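Local atomic coordinates of thioesterase domain-containing protein (Pseudomonas aeruginosa, PDB entry 3F1T), a protein that probably hydrolyses an acyl-CoA thioester as a hotdog-fold thioesterase of the PaaI type, although its natural substrate is not established. Residues L7-R12 against S70-L75; V27-A30 against L35-R38. All blocks are in the same frame, centred on the assembly; numbering follows the deposited sequence.

Contact 1 (L7-R12 against S70-L75); sequences LERARR and STVCVL
Arg9 reaches out from helix 4-15 across Val72 to grip the backbone that follows helix 56-70. Its NH1 donates to the carbonyl oxygen of Leu75 over 2.9 Å, with a fairly straight N-H...O angle of 162°. The oxygen lies at the edge of the guanidinium, in its plane, whereas from the acceptor's side NH1 sits about 45° out of the carbonyl plane, off the lone pairs. A second carbonyl, that of Val72, approaches the same nitrogen obliquely, with its O 3.5 Å from Arg9 NH1, which may add a weak electrostatic attraction. NH2 hydrogen-bonds to the carbonyl oxygen of Pro76, so two successive peptide oxygens hold the guanidinium and limit its rotation. The side chain gets there by running extended through chi1 and chi2, with CG anti to the backbone N (chi1 -161°), and then bending at chi3, which brings the guanidinium up to the Leu75 carbonyl. Its aliphatic part is used as well: Arg9 CD rests 3.9 Å from Val72 CG1 and equally near Val72 CB, the two side chains sliding past each other in opposite directions. Val72 divides its branches between the partners. CG1, beside its own backbone N, meets the arginine methylene, while CG2 turns to Ala10, whose CB lies 4.3 Å from Val72 CG2. The small methyl of Ala10 lets the helix come near, with 6.6 Å between the CA atoms of Ala10 and Val72. The 3-10 turn 71-73 carrying Val72 is thus packed against helix 4-15, which rests on strand 26-31 through Leu7 and Ala10; beyond the turn, Leu75 packs on Ile114 of strand 113-121, and Phe78 covers part of Arg9.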
loop_
_atom_site.group_PDB
_atom_site.type_symbol
_atom_site.label_atom_id
_atom_site.label_comp_id
_atom_site.label_asym_id
_atom_site.label_seq_id
_atom_site.Cartn_x
_atom_site.Cartn_y
_atom_site.Cartn_z
ATOM N N LEU B 7 9.934 -19.519 -19.981
ATOM C CA LEU B 7 9.864 -20.475 -18.884
ATOM C C LEU B 7 11.259 -20.860 -18.423
ATOM O O LEU B 7 11.521 -20.956 -17.227
ATOM C CB LEU B 7 9.106 -21.723 -19.326
ATOM C CG LEU B 7 8.803 -22.749 -18.239
ATOM C CD1 LEU B 7 7.967 -22.149 -17.121
ATOM C CD2 LEU B 7 8.098 -23.916 -18.845
ATOM N N GLU B 8 12.147 -21.092 -19.383
ATOM C CA GLU B 8 13.527 -21.428 -19.092
ATOM C C GLU B 8 14.171 -20.306 -18.304
ATOM O O GLU B 8 14.838 -20.541 -17.290
ATOM C CB GLU B 8 14.302 -21.658 -20.387
ATOM C CG GLU B 8 13.767 -22.781 -21.240
ATOM C CD GLU B 8 13.555 -24.047 -20.433
ATOM O OE1 GLU B 8 14.477 -24.416 -19.658
ATOM O OE2 GLU B 8 12.434 -24.599 -20.483
ATOM N N ARG B 9 13.995 -19.084 -18.799
ATOM C CA ARG B 9 14.490 -17.913 -18.101
ATOM C C ARG B 9 13.918 -17.801 -16.698
ATOM O O ARG B 9 14.644 -17.517 -15.759
ATOM C CB ARG B 9 14.200 -16.637 -18.888
ATOM C CG ARG B 9 15.074 -15.463 -18.468
ATOM C CD ARG B 9 14.544 -14.165 -19.042
ATOM N NE ARG B 9 14.954 -13.993 -20.430
ATOM C CZ ARG B 9 14.551 -12.991 -21.204
ATOM N NH1 ARG B 9 13.728 -12.059 -20.717
ATOM N NH2 ARG B 9 14.995 -12.904 -22.450
ATOM N N ALA B 10 12.595 -17.876 -16.586
ATOM C CA ALA B 10 11.949 -17.747 -15.283
ATOM C C ALA B 10 12.527 -18.760 -14.321
ATOM O O ALA B 10 12.735 -18.458 -13.139
ATOM C CB ALA B 10 10.425 -17.924 -15.405
ATOM N N ARG B 11 12.791 -19.969 -14.815
ATOM C CA ARG B 11 13.297 -21.045 -13.951
ATOM C C ARG B 11 14.731 -20.820 -13.490
ATOM O O ARG B 11 15.081 -21.128 -12.344
ATOM C CB ARG B 11 13.159 -22.411 -14.622
ATOM C CG ARG B 11 11.758 -22.991 -14.469
ATOM C CD ARG B 11 11.553 -24.281 -15.230
ATOM N NE ARG B 11 10.241 -24.828 -14.899
ATOM C CZ ARG B 11 9.533 -25.615 -15.697
ATOM N NH1 ARG B 11 10.090 -26.113 -16.803
ATOM N NH2 ARG B 11 8.296 -25.960 -15.347
ATOM N N ARG B 12 15.590 -20.432 -14.430
ATOM C CA ARG B 12 16.954 -20.006 -14.115
ATOM C C ARG B 12 16.967 -18.853 -13.105
ATOM O O ARG B 12 17.717 -18.872 -12.125
ATOM C CB ARG B 12 17.660 -19.582 -15.405
ATOM C CG ARG B 12 19.161 -19.429 -15.271
ATOM C CD ARG B 12 19.870 -19.741 -16.575
ATOM N NE ARG B 12 19.331 -18.995 -17.715
ATOM C CZ ARG B 12 19.880 -17.892 -18.223
ATOM N NH1 ARG B 12 20.910 -17.309 -17.612
ATOM N NH2 ARG B 12 19.370 -17.344 -19.321
ATOM N N SER B 70 7.997 -12.101 -12.967
ATOM C CA SER B 70 7.087 -11.812 -14.071
ATOM C C SER B 70 7.599 -10.701 -14.970
ATOM O O SER B 70 7.161 -10.577 -16.115
ATOM C CB SER B 70 5.690 -11.463 -13.546
ATOM O OG SER B 70 5.652 -10.137 -13.055
ATOM N N THR B 71 8.627 -9.989 -14.517
ATOM C CA THR B 71 9.304 -9.017 -15.376
ATOM C C THR B 71 9.923 -9.682 -16.600
ATOM O O THR B 71 10.168 -9.012 -17.598
ATOM C CB THR B 71 10.405 -8.236 -14.621
ATOM O OG1 THR B 71 11.388 -9.152 -14.124
ATOM C CG2 THR B 71 9.817 -7.481 -13.454
ATOM N N VAL B 72 10.199 -10.989 -16.521
ATOM C CA VAL B 72 10.807 -11.703 -17.641
ATOM C C VAL B 72 9.860 -11.644 -18.826
ATOM O O VAL B 72 10.285 -11.715 -19.983
ATOM C CB VAL B 72 11.167 -13.184 -17.326
ATOM C CG1 VAL B 72 12.120 -13.291 -16.135
ATOM C CG2 VAL B 72 9.906 -14.041 -17.114
ATOM N N CYS B 73 8.586 -11.414 -18.538
ATOM C CA CYS B 73 7.571 -11.478 -19.570
ATOM C C CYS B 73 7.664 -10.278 -20.474
ATOM O O CYS B 73 7.031 -10.253 -21.520
ATOM C CB CYS B 73 6.174 -11.549 -18.966
ATOM S SG CYS B 73 5.908 -13.023 -17.960
ATOM N N VAL B 74 8.321 -9.218 -20.004
ATOM C CA VAL B 74 8.380 -7.986 -20.779
ATOM C C VAL B 74 9.779 -7.539 -21.163
ATOM O O VAL B 74 9.933 -6.588 -21.914
ATOM C CB VAL B 74 7.654 -6.817 -20.091
ATOM C CG1 VAL B 74 6.161 -7.095 -20.016
ATOM C CG2 VAL B 74 8.251 -6.541 -18.708
ATOM N N LEU B 75 10.789 -8.109 -20.526
ATOM C CA LEU B 75 12.152 -7.695 -20.793
ATOM C C LEU B 75 12.757 -8.554 -21.880
ATOM O O LEU B 75 12.533 -9.764 -21.915
ATOM C CB LEU B 75 12.992 -7.759 -19.524
ATOM C CG LEU B 75 12.527 -6.785 -18.444
ATOM C CD1 LEU B 75 13.431 -6.852 -17.233
ATOM C CD2 LEU B 75 12.490 -5.366 -19.015
#

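Contact 2 (V27-A30 against L35-R38); sequences VEAA and LTLR
A classic beta bulge interrupts the antiparallel hairpin of strands 26-31 and 34-39, with Glu28 and Ala29 both set opposite Thr36. The carbonyl oxygen of Thr36 takes a hydrogen bond of 2.7 Å from Glu28 N and a weak one of 3.4 Å from Ala29 N. Thr36 N returns a nearly straight bond (177°) to Ala29 O, 2.9 Å away. Val27 with Leu37 and Ala30 with Leu35 form non-hydrogen-bonded pairs whose side chains share the sheet face covered by helices. There Leu35 CD1 touches two side chains of strand 26-31, lying 3.7 Å from Val27 CG1 and 3.5 Å from Ala30 CB, the latter tighter than usual. Val27's other branch, CG2, meets Leu37 CD1 at 4.1 Å. Away from that face, Glu28 sends CG anti to its carbonyl carbon and bends at chi2 (-76°), which lays its chain over Arg38, CG touching Arg38 CB at 3.7 Å. The carboxylate sits over one face of the guanidinium, OE2 3.9 Å from Arg38 NE; this long pairing works through charge alone, and OE2 has its hydrogen bond from Thr26 OG1. The bulged strand 26-31 is outermost in the sheet of this chain, and 34-39 joins it to strand 100-109, while Leu37 also packs on helix 56-70, the long central helix wrapped by the sheet in the hotdog fold.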
loop_
_atom_site.group_PDB
_atom_site.type_symbol
_atom_site.label_atom_id
_atom_site.label_comp_id
_atom_site.label_asym_id
_atom_site.label_seq_id
_atom_site.Cartn_x
_atom_site.Cartn_y
_atom_site.Cartn_z
ATOM N N VAL B 27 8.155 -22.781 -10.915
ATOM C CA VAL B 27 7.460 -22.072 -11.984
ATOM C C VAL B 27 6.593 -23.042 -12.755
ATOM O O VAL B 27 7.104 -23.935 -13.431
ATOM C CB VAL B 27 8.442 -21.428 -13.003
ATOM C CG1 VAL B 27 7.680 -20.536 -13.981
ATOM C CG2 VAL B 27 9.505 -20.633 -12.300
ATOM N N GLU B 28 5.291 -22.789 -12.763
ATOM C CA GLU B 28 4.357 -23.661 -13.451
ATOM C C GLU B 28 4.154 -23.269 -14.917
ATOM O O GLU B 28 4.001 -24.132 -15.790
ATOM C CB GLU B 28 3.022 -23.667 -12.703
ATOM C CG GLU B 28 3.174 -24.007 -11.239
ATOM C CD GLU B 28 3.403 -25.487 -11.019
ATOM O OE1 GLU B 28 2.447 -26.267 -11.262
ATOM O OE2 GLU B 28 4.535 -25.867 -10.621
ATOM N N ALA B 29 4.136 -21.968 -15.180
ATOM C CA ALA B 29 3.904 -21.458 -16.524
ATOM C C ALA B 29 4.454 -20.044 -16.632
ATOM O O ALA B 29 4.549 -19.339 -15.632
ATOM C CB ALA B 29 2.412 -21.473 -16.849
ATOM N N ALA B 30 4.953 -19.697 -17.814
ATOM C CA ALA B 30 5.453 -18.355 -18.103
ATOM C C ALA B 30 5.249 -18.089 -19.587
ATOM O O ALA B 30 5.422 -18.981 -20.421
ATOM C CB ALA B 30 6.914 -18.253 -17.753
ATOM N N LEU B 35 2.864 -15.024 -15.508
ATOM C CA LEU B 35 3.741 -15.972 -14.833
ATOM C C LEU B 35 3.015 -16.610 -13.646
ATOM O O LEU B 35 2.380 -15.916 -12.860
ATOM C CB LEU B 35 5.016 -15.261 -14.355
ATOM C CG LEU B 35 5.991 -16.129 -13.568
ATOM C CD1 LEU B 35 6.880 -16.918 -14.525
ATOM C CD2 LEU B 35 6.830 -15.312 -12.594
ATOM N N THR B 36 3.108 -17.932 -13.531
ATOM C CA THR B 36 2.527 -18.674 -12.415
ATOM C C THR B 36 3.601 -19.467 -11.663
ATOM O O THR B 36 4.291 -20.310 -12.237
ATOM C CB THR B 36 1.422 -19.654 -12.890
ATOM O OG1 THR B 36 0.489 -18.950 -13.715
ATOM C CG2 THR B 36 0.682 -20.248 -11.710
ATOM N N LEU B 37 3.699 -19.221 -10.364
ATOM C CA LEU B 37 4.528 -20.022 -9.487
ATOM C C LEU B 37 3.638 -20.846 -8.574
ATOM O O LEU B 37 2.519 -20.442 -8.259
ATOM C CB LEU B 37 5.427 -19.112 -8.633
ATOM C CG LEU B 37 6.835 -18.816 -9.144
ATOM C CD1 LEU B 37 6.780 -18.170 -10.505
ATOM C CD2 LEU B 37 7.624 -17.962 -8.163
ATOM N N ARG B 38 4.242 -21.842 -7.945
ATOM C CA ARG B 38 3.581 -22.623 -6.937
ATOM C C ARG B 38 4.434 -22.749 -5.664
ATOM O O ARG B 38 5.620 -23.043 -5.729
ATOM C CB ARG B 38 3.222 -24.001 -7.493
ATOM C CG ARG B 38 2.516 -24.882 -6.494
ATOM C CD ARG B 38 2.487 -26.318 -6.944
ATOM N NE ARG B 38 3.806 -26.941 -6.894
ATOM C CZ ARG B 38 3.999 -28.253 -6.992
ATOM N NH1 ARG B 38 2.960 -29.069 -7.025
ATOM N NH2 ARG B 38 5.222 -28.750 -7.032
#

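Overall arrangement
Contacts 1 and 2 lie about 10 Å apart between centres and share one apolar layer. Along the chain the hairpin 27-30/35-38 is nested inside the loop closed by 7-12 and 70-75: helix 4-15 leads into strand 26-31, and helix 56-70 follows later. The two meet directly, Leu7 CD1 lying 3.5 Å from Val27 CG1 and Ala10 CB 3.8 Å from Leu35 CD1, while Arg11 NH2 probably hydrogen-bonds to Val27 O at 3.0 Å. Helix 4-15 therefore bridges the hairpin at one end of this chain's sheet and the end of the central hotdog helix, tying the N-terminal region to the thioesterase core.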